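PDB 3KK7: putative cell invasion protein with MAC/Perforin domain from Bacteroides thetaiotaomicron VPI-5482, which is of unestablished function but belongs to the membrane-attack complex/perforin (MACPF) family and may take part in cell invasion. Local coordinates for residues A[66-69]-A[70-73]; A[116-119]-A[120-123]; A[129-132]-A[133-136]; A[137-140]-A[141-145]. All blocks are in the same frame, centred on the assembly; numbering follows the deposited sequence.

Contact 1. Residues A[66-69]-A[70-73]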
loop_
_atom_site.group_PDB
_atom_site.type_symbol
_atom_site.label_atom_id
_atom_site.label_comp_id
_atom_site.label_asym_id
_atom_site.label_seq_id
_atom_site.Cartn_x
_atom_site.Cartn_y
_atom_site.Cartn_z
ATOM N N THR A 66 11.576 -9.756 2.748
ATOM C CA THR A 66 12.870 -10.328 2.415
ATOM C C THR A 66 13.538 -9.669 1.181
ATOM O O THR A 66 14.741 -9.816 0.982
ATOM C CB THR A 66 12.714 -11.797 2.114
ATOM O OG1 THR A 66 11.989 -11.955 0.866
ATOM C CG2 THR A 66 12.011 -12.505 3.291
ATOM N N SER A 67 12.735 -8.983 0.359
ATOM C CA SER A 67 13.164 -8.299 -0.874
ATOM C C SER A 67 13.318 -9.264 -2.050
ATOM O O SER A 67 13.733 -8.862 -3.126
ATOM C CB SER A 67 14.446 -7.471 -0.690
ATOM O OG SER A 67 15.588 -8.259 -0.928
ATOM N N ILE A 68 12.973 -10.539 -1.845
ATOM C CA ILE A 68 12.899 -11.493 -2.931
ATOM C C ILE A 68 11.469 -11.409 -3.447
ATOM O O ILE A 68 10.510 -11.678 -2.729
ATOM C CB ILE A 68 13.233 -12.900 -2.506
ATOM C CG1 ILE A 68 14.596 -12.949 -1.803
ATOM C CG2 ILE A 68 13.264 -13.799 -3.731
ATOM C CD1 ILE A 68 15.795 -12.610 -2.682
ATOM N N ILE A 69 11.359 -11.010 -4.709
ATOM C CA ILE A 69 10.081 -10.780 -5.367
ATOM C C ILE A 69 9.285 -12.082 -5.464
ATOM O O ILE A 69 9.754 -13.061 -6.044
ATOM C CB ILE A 69 10.288 -10.240 -6.791
ATOM C CG1 ILE A 69 11.076 -8.925 -6.765
ATOM C CG2 ILE A 69 8.931 -10.044 -7.489
ATOM C CD1 ILE A 69 11.773 -8.633 -8.081
ATOM N N GLY A 70 8.089 -12.071 -4.895
ATOM C CA GLY A 70 7.202 -13.226 -4.958
ATOM C C GLY A 70 7.424 -14.292 -3.898
ATOM O O GLY A 70 6.737 -15.310 -3.895
ATOM N N ASP A 71 8.375 -14.042 -2.999
ATOM C CA ASP A 71 8.697 -14.914 -1.875
ATOM C C ASP A 71 7.475 -15.019 -0.941
ATOM O O ASP A 71 6.987 -14.007 -0.450
ATOM C CB ASP A 71 9.916 -14.298 -1.152
ATOM C CG ASP A 71 10.375 -15.068 0.097
ATOM O OD1 ASP A 71 9.682 -15.992 0.588
ATOM O OD2 ASP A 71 11.466 -14.701 0.593
ATOM N N PHE A 72 7.031 -16.249 -0.676
ATOM C CA PHE A 72 5.883 -16.508 0.176
ATOM C C PHE A 72 6.007 -15.889 1.562
ATOM O O PHE A 72 5.004 -15.517 2.149
ATOM C CB PHE A 72 5.604 -18.014 0.298
ATOM C CG PHE A 72 6.558 -18.744 1.183
ATOM C CD1 PHE A 72 6.305 -18.862 2.546
ATOM C CD2 PHE A 72 7.706 -19.315 0.668
ATOM C CE1 PHE A 72 7.177 -19.548 3.384
ATOM C CE2 PHE A 72 8.604 -19.998 1.507
ATOM C CZ PHE A 72 8.334 -20.112 2.868
ATOM N N ALA A 73 7.225 -15.787 2.088
ATOM C CA ALA A 73 7.460 -15.148 3.385
ATOM C C ALA A 73 6.930 -13.690 3.437
ATOM O O ALA A 73 6.603 -13.200 4.491
ATOM C CB ALA A 73 8.960 -15.182 3.730
#
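T66 and D71 meet side chain to side chain across a type II beta turn that runs from I68 to D71. Polar bonds do most of the work. The hydroxyl T66 OG1 donates to D71 OD2 over 2.8 Å, reaching the oxygen from above the carboxylate plane, 38° out of it. The same OG1 accepts from I68 N at 3.2 Å, which makes an ST turn. The other carboxylate oxygen, D71 OD1, takes the amide of A73 (N) at 2.9 Å in an Asx turn, again from above the plane. With CG anti to the backbone N (chi1 178°), the D71 carboxylate lies where one oxygen meets T66 and the other A73.

The backbone closes the turn through D71 N, which bonds I68 O at 3.2 Å. G70 sits at the third position of the turn with a positive phi of 85°, where a CB would be jammed against the carbonyl of I69.

Apolar contact is slight. I68 CB rests 3.8 Å from D71 CB, and T66 CG2 lies 4.1 Å from A73 CB.

D71 OD2 has a second partner, K296 on strand 288-298, in a salt bridge. A buried carboxylate that is paired with a lysine and receives a hydroxyl and an amide is probably kept ionised, and its bonds tie both arms of the turn together.

Contact 2. Residues A[116-119]-A[120-123]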
loop_
_atom_site.group_PDB
_atom_site.type_symbol
_atom_site.label_atom_id
_atom_site.label_comp_id
_atom_site.label_asym_id
_atom_site.label_seq_id
_atom_site.Cartn_x
_atom_site.Cartn_y
_atom_site.Cartn_z
ATOM N N LYS A 116 16.865 -2.224 -13.452
ATOM C CA LYS A 116 17.188 -2.062 -14.871
ATOM C C LYS A 116 16.309 -2.922 -15.799
ATOM O O LYS A 116 16.074 -2.519 -16.924
ATOM C CB LYS A 116 18.670 -2.370 -15.152
ATOM C CG LYS A 116 19.067 -3.869 -15.092
ATOM C CD LYS A 116 20.563 -4.030 -15.274
ATOM C CE LYS A 116 20.957 -5.460 -15.489
ATOM N NZ LYS A 116 22.423 -5.585 -15.822
ATOM N N ASN A 117 15.876 -4.096 -15.354
ATOM C CA ASN A 117 14.949 -4.949 -16.112
ATOM C C ASN A 117 13.513 -4.879 -15.609
ATOM O O ASN A 117 12.684 -5.703 -15.956
ATOM C CB ASN A 117 15.439 -6.400 -16.083
ATOM C CG ASN A 117 16.815 -6.564 -16.720
ATOM O OD1 ASN A 117 17.240 -5.739 -17.517
ATOM N ND2 ASN A 117 17.508 -7.643 -16.369
ATOM N N LYS A 118 13.240 -3.890 -14.772
ATOM C CA LYS A 118 11.918 -3.661 -14.232
ATOM C C LYS A 118 11.299 -4.914 -13.592
ATOM O O LYS A 118 10.087 -5.119 -13.639
ATOM C CB LYS A 118 11.023 -3.105 -15.347
ATOM C CG LYS A 118 11.428 -1.731 -15.818
ATOM C CD LYS A 118 10.303 -1.122 -16.659
ATOM C CE LYS A 118 10.502 0.385 -16.919
ATOM N NZ LYS A 118 9.686 0.790 -18.112
ATOM N N THR A 119 12.138 -5.715 -12.943
ATOM C CA THR A 119 11.714 -7.003 -12.395
ATOM C C THR A 119 10.545 -6.867 -11.399
ATOM O O THR A 119 9.534 -7.597 -11.508
ATOM C CB THR A 119 12.918 -7.763 -11.755
ATOM O OG1 THR A 119 14.008 -7.806 -12.700
ATOM C CG2 THR A 119 12.521 -9.189 -11.338
ATOM N N PHE A 120 10.698 -5.950 -10.439
ATOM C CA PHE A 120 9.626 -5.652 -9.465
ATOM C C PHE A 120 8.535 -4.767 -10.068
ATOM O O PHE A 120 7.349 -5.053 -9.903
ATOM C CB PHE A 120 10.176 -4.992 -8.198
ATOM C CG PHE A 120 9.115 -4.598 -7.232
ATOM C CD1 PHE A 120 8.259 -5.537 -6.722
ATOM C CD2 PHE A 120 8.939 -3.280 -6.864
ATOM C CE1 PHE A 120 7.248 -5.174 -5.842
ATOM C CE2 PHE A 120 7.922 -2.918 -5.996
ATOM C CZ PHE A 120 7.085 -3.872 -5.485
ATOM N N THR A 121 8.950 -3.724 -10.793
ATOM C CA THR A 121 8.042 -2.762 -11.397
ATOM C C THR A 121 6.898 -3.404 -12.152
ATOM O O THR A 121 5.733 -3.007 -12.010
ATOM C CB THR A 121 8.808 -1.860 -12.357
ATOM O OG1 THR A 121 9.775 -1.119 -11.599
ATOM C CG2 THR A 121 7.869 -0.910 -13.141
ATOM N N LYS A 122 7.223 -4.404 -12.957
ATOM C CA LYS A 122 6.212 -5.015 -13.811
ATOM C C LYS A 122 5.262 -5.938 -13.070
ATOM O O LYS A 122 4.247 -6.315 -13.649
ATOM C CB LYS A 122 6.854 -5.740 -14.980
ATOM C CG LYS A 122 7.551 -7.027 -14.639
ATOM C CD LYS A 122 8.350 -7.486 -15.876
ATOM C CE LYS A 122 9.032 -8.817 -15.662
ATOM N NZ LYS A 122 9.571 -9.346 -16.956
ATOM N N THR A 123 5.591 -6.308 -11.819
ATOM C CA THR A 123 4.667 -7.069 -10.962
ATOM C C THR A 123 3.509 -6.222 -10.412
ATOM O O THR A 123 2.494 -6.753 -10.021
ATOM C CB THR A 123 5.353 -7.733 -9.747
ATOM O OG1 THR A 123 5.649 -6.745 -8.747
ATOM C CG2 THR A 123 6.582 -8.467 -10.158
#
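K118 O accepts from K122 N at 3.0 Å, with an N-H...O angle of 161°. This is an i to i+4 bond, as in an alpha turn, leading into the short 3-10 segment 121-123 in the loop between strand 93-108 and helix 133-146.

The tight part lies on the F120 and T123 side. F120 is buried, and its ring stacks on that of F135. T119 turns its CG2 away from its own backbone N, and this methyl packs on I69. The methyl T123 CG2 comes within 3.4 Å of T119 O. Outside the segments, T121 OG1 and F120 N both bond the carboxylate of E115.

The solvent side belongs to the two lysines. K118 and K122 are exposed, and each chain is extended beyond CG. K118 touches the following segment near its root, CB to T121 CB at 3.9 Å. K122 brings its CG beyond the oxygen end of the K118 carbonyl, 3.3 Å from K118 O. Its chi1 of 73° puts CG between backbone N and carbonyl carbon, which brings it there.

On the tight side F120 O takes two donors from one residue: T123 N at 2.9 Å, the i to i+3 bond of the 3-10 segment, and T123 OG1 at 2.7 Å.

Contact 3. Residues A[129-132]-A[133-136]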
loop_
_atom_site.group_PDB
_atom_site.type_symbol
_atom_site.label_atom_id
_atom_site.label_comp_id
_atom_site.label_asym_id
_atom_site.label_seq_id
_atom_site.Cartn_x
_atom_site.Cartn_y
_atom_site.Cartn_z
ATOM N N SER A 129 0.872 4.525 -9.740
ATOM C CA SER A 129 2.096 5.301 -9.448
ATOM C C SER A 129 2.941 4.568 -8.443
ATOM O O SER A 129 2.682 4.633 -7.235
ATOM C CB SER A 129 1.805 6.680 -8.857
ATOM O OG SER A 129 0.775 7.309 -9.571
ATOM N N LEU A 130 3.976 3.910 -8.933
ATOM C CA LEU A 130 4.798 3.080 -8.069
ATOM C C LEU A 130 6.013 3.840 -7.530
ATOM O O LEU A 130 6.762 4.433 -8.279
ATOM C CB LEU A 130 5.224 1.808 -8.815
ATOM C CG LEU A 130 6.047 0.833 -8.005
ATOM C CD1 LEU A 130 5.287 0.376 -6.742
ATOM C CD2 LEU A 130 6.451 -0.302 -8.894
ATOM N N ASN A 131 6.173 3.823 -6.212
ATOM C CA ASN A 131 7.359 4.322 -5.556
ATOM C C ASN A 131 8.306 3.150 -5.369
ATOM O O ASN A 131 8.021 2.249 -4.607
ATOM C CB ASN A 131 7.024 4.930 -4.193
ATOM C CG ASN A 131 8.261 5.580 -3.519
ATOM O OD1 ASN A 131 9.351 5.511 -4.063
ATOM N ND2 ASN A 131 8.082 6.191 -2.338
ATOM N N LEU A 132 9.440 3.183 -6.056
ATOM C CA LEU A 132 10.441 2.140 -5.960
ATOM C C LEU A 132 11.374 2.250 -4.754
ATOM O O LEU A 132 12.037 1.265 -4.419
ATOM C CB LEU A 132 11.263 2.112 -7.241
ATOM C CG LEU A 132 10.528 1.606 -8.482
ATOM C CD1 LEU A 132 11.336 1.881 -9.735
ATOM C CD2 LEU A 132 10.214 0.068 -8.318
ATOM N N GLY A 133 11.422 3.420 -4.101
ATOM C CA GLY A 133 12.294 3.642 -2.938
ATOM C C GLY A 133 12.276 2.518 -1.904
ATOM O O GLY A 133 13.318 1.959 -1.546
ATOM N N PRO A 134 11.081 2.142 -1.436
ATOM C CA PRO A 134 11.046 1.087 -0.397
ATOM C C PRO A 134 11.562 -0.271 -0.865
ATOM O O PRO A 134 12.262 -0.962 -0.106
ATOM C CB PRO A 134 9.572 1.031 0.002
ATOM C CG PRO A 134 9.030 2.426 -0.403
ATOM C CD PRO A 134 9.767 2.771 -1.650
ATOM N N PHE A 135 11.252 -0.638 -2.102
ATOM C CA PHE A 135 11.787 -1.866 -2.648
ATOM C C PHE A 135 13.315 -1.807 -2.662
ATOM O O PHE A 135 13.973 -2.729 -2.213
ATOM C CB PHE A 135 11.266 -2.123 -4.051
ATOM C CG PHE A 135 11.910 -3.287 -4.703
ATOM C CD1 PHE A 135 11.708 -4.559 -4.197
ATOM C CD2 PHE A 135 12.745 -3.117 -5.799
ATOM C CE1 PHE A 135 12.321 -5.652 -4.764
ATOM C CE2 PHE A 135 13.372 -4.196 -6.393
ATOM C CZ PHE A 135 13.174 -5.468 -5.876
ATOM N N LYS A 136 13.873 -0.712 -3.172
ATOM C CA LYS A 136 15.338 -0.586 -3.288
ATOM C C LYS A 136 16.001 -0.552 -1.910
ATOM O O LYS A 136 17.079 -1.123 -1.702
ATOM C CB LYS A 136 15.720 0.665 -4.080
ATOM C CG LYS A 136 15.252 0.661 -5.500
ATOM C CD LYS A 136 15.516 1.978 -6.206
ATOM C CE LYS A 136 15.091 1.865 -7.671
ATOM N NZ LYS A 136 15.145 3.172 -8.381
HETATM O O HOH W 1 8.793 0.180 -3.177
#
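N131 precedes the first turn of helix 133-146 and caps it through G133, and its side chain can be followed outward. CB leaves the backbone with CG anti to the backbone N (chi1 -175°), which swings the amide toward the helix start. CG lies 3.7 Å from P134 CD, and the two side chains cross at about a right angle. OD1 accepts from G133 N at 2.9 Å. The donor stands above the amide plane, 47° out of it. ND2 turns to partners outside the segments, D365 and the carbonyl of H363. These bonds would fix the rotation of the amide and keep OD1 directed at the helix.

A water bridges the same residue to the helix. It donates to N131 O at 2.6 Å and accepts from F135 N at 2.8 Å. P134 has no N-H to offer, and its CD packs near N131 O instead.

The first i to i+4 bond of the helix joins K136 N to L132 O at 3.0 Å, almost straight at 168°. K136 then runs extended past L132, bringing CE to 3.9 Å from L132 CB, and its NZ forms a salt bridge with D112.

The contact thus opens helix 133-146 near the surface. F135 is buried and touches V62, L114 and E115, the last two in the loop between strand 93-108 and this helix.

Contact 4. Residues A[137-140]-A[141-145]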
loop_
_atom_site.group_PDB
_atom_site.type_symbol
_atom_site.label_atom_id
_atom_site.label_comp_id
_atom_site.label_asym_id
_atom_site.label_seq_id
_atom_site.Cartn_x
_atom_site.Cartn_y
_atom_site.Cartn_z
ATOM N N PHE A 137 15.338 0.120 -0.979
ATOM C CA PHE A 137 15.815 0.185 0.390
ATOM C C PHE A 137 15.875 -1.207 1.022
ATOM O O PHE A 137 16.853 -1.562 1.642
ATOM C CB PHE A 137 14.925 1.114 1.231
ATOM C CG PHE A 137 15.298 1.137 2.721
ATOM C CD1 PHE A 137 16.329 1.955 3.182
ATOM C CD2 PHE A 137 14.640 0.317 3.629
ATOM C CE1 PHE A 137 16.689 1.961 4.507
ATOM C CE2 PHE A 137 14.994 0.321 4.974
ATOM C CZ PHE A 137 16.023 1.147 5.413
ATOM N N GLY A 138 14.819 -1.987 0.839
ATOM C CA GLY A 138 14.740 -3.334 1.382
ATOM C C GLY A 138 15.787 -4.253 0.807
ATOM O O GLY A 138 16.358 -5.082 1.512
ATOM N N ARG A 139 16.075 -4.119 -0.472
ATOM C CA ARG A 139 17.081 -4.984 -1.044
ATOM C C ARG A 139 18.424 -4.645 -0.402
ATOM O O ARG A 139 19.110 -5.552 0.073
ATOM C CB ARG A 139 17.117 -4.916 -2.583
ATOM C CG ARG A 139 18.297 -5.625 -3.267
ATOM C CD ARG A 139 18.391 -7.086 -2.891
ATOM N NE ARG A 139 17.208 -7.860 -3.308
ATOM C CZ ARG A 139 17.062 -8.455 -4.486
ATOM N NH1 ARG A 139 17.993 -8.347 -5.445
ATOM N NH2 ARG A 139 15.959 -9.140 -4.725
ATOM N N GLN A 140 18.765 -3.355 -0.343
ATOM C CA GLN A 140 20.035 -2.941 0.233
ATOM C C GLN A 140 20.145 -3.379 1.688
ATOM O O GLN A 140 21.194 -3.777 2.130
ATOM C CB GLN A 140 20.247 -1.418 0.167
ATOM C CG GLN A 140 21.627 -1.007 0.727
ATOM C CD GLN A 140 21.986 0.444 0.508
ATOM O OE1 GLN A 140 21.163 1.260 0.113
ATOM N NE2 GLN A 140 23.227 0.774 0.776
ATOM N N LYS A 141 19.054 -3.259 2.429
ATOM C CA LYS A 141 19.021 -3.665 3.825
ATOM C C LYS A 141 19.354 -5.168 3.956
ATOM O O LYS A 141 20.173 -5.563 4.787
ATOM C CB LYS A 141 17.653 -3.294 4.430
ATOM C CG LYS A 141 17.428 -3.789 5.849
ATOM C CD LYS A 141 16.148 -3.180 6.477
ATOM C CE LYS A 141 15.879 -3.730 7.884
ATOM N NZ LYS A 141 15.552 -5.201 7.891
ATOM N N THR A 142 18.759 -5.979 3.088
ATOM C CA THR A 142 19.023 -7.393 3.050
ATOM C C THR A 142 20.464 -7.673 2.675
ATOM O O THR A 142 21.122 -8.499 3.326
ATOM C CB THR A 142 18.084 -8.129 2.039
ATOM O OG1 THR A 142 16.726 -7.858 2.378
ATOM C CG2 THR A 142 18.320 -9.640 2.055
ATOM N N ILE A 143 20.961 -7.006 1.627
ATOM C CA ILE A 143 22.358 -7.228 1.229
ATOM C C ILE A 143 23.248 -6.959 2.439
ATOM O O ILE A 143 24.099 -7.779 2.782
ATOM C CB ILE A 143 22.866 -6.324 0.087
ATOM C CG1 ILE A 143 21.977 -6.430 -1.150
ATOM C CG2 ILE A 143 24.297 -6.706 -0.284
ATOM C CD1 ILE A 143 21.782 -7.828 -1.659
ATOM N N LYS A 144 23.019 -5.838 3.107
ATOM C CA LYS A 144 23.848 -5.478 4.238
ATOM C C LYS A 144 23.753 -6.485 5.391
ATOM O O LYS A 144 24.742 -6.723 6.059
ATOM C CB LYS A 144 23.533 -4.066 4.723
ATOM C CG LYS A 144 24.001 -2.962 3.800
ATOM C CD LYS A 144 23.924 -1.612 4.533
ATOM C CE LYS A 144 24.506 -0.489 3.731
ATOM N NZ LYS A 144 24.519 0.783 4.520
ATOM N N GLU A 145 22.595 -7.108 5.581
ATOM C CA GLU A 145 22.422 -8.087 6.661
ATOM C C GLU A 145 22.943 -9.442 6.266
ATOM O O GLU A 145 23.298 -10.232 7.132
ATOM C CB GLU A 145 20.949 -8.240 7.064
ATOM C CG GLU A 145 20.374 -7.053 7.794
ATOM C CD GLU A 145 18.859 -7.066 7.903
ATOM O OE1 GLU A 145 18.200 -8.013 7.433
ATOM O OE2 GLU A 145 18.310 -6.102 8.477
#
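F137 to K144 form regular alpha helix, with i to i+4 bonds from K141 N, T142 N, I143 N and K144 N to F137 O, G138 O, R139 O and Q140 O.

Side chains four residues apart meet along its faces. R139 folds back at chi2 and chi3, which sets its CD 3.7 Å from I143 CD1. The guanidinium is buried and well occupied: it bonds S67 O and the hydroxyl of Y108, and pairs with E161. T142 OG1 lies 2.9 Å from G138 O, but T66 O also competes for its proton.

On another face Q140 and K144 run side by side, pointing the same way. Q140 NE2 comes 3.5 Å from K144 CE. F137 and K141 meet at an oblique angle, CE2 of F137 to CD of K141 at 4.0 Å. K141 bends at its last torsion, chi4 -66°, and NZ reaches E145 OE2 at 3.0 Å. This salt bridge comes in on the syn side of the carboxylate, 23° out of its plane, among exposed residues.

The helix lies between solvent and the fold. R139 and I143 face strand 220-230, touching L225 and Y227, while T142 rests on the loop at S67.

All four contacts lie within the MACPF region and follow one another in series along the chain. Contact 1 belongs to the loop between strands 58-60 and 75-76. Contact 2 lies in the loop after strand 93-108, which leads on to contact 3 at the start of helix 133-146. Contact 4 continues that helix. Centres of touching contacts are 11 to 15 Å apart. I69 of contact 1 packs against contact 2 and F135, and contacts 2 and 3 meet through F120 and L132. Probable hydrogen bonds join S67 O to R139 NH2 and T66 O to T142 OG1. Contacts 2 and 4 do not touch; their nearest atoms are about 7 Å apart. Loop 66-73 touches both the 116-123 loop and the helix, beside the large antiparallel sheet.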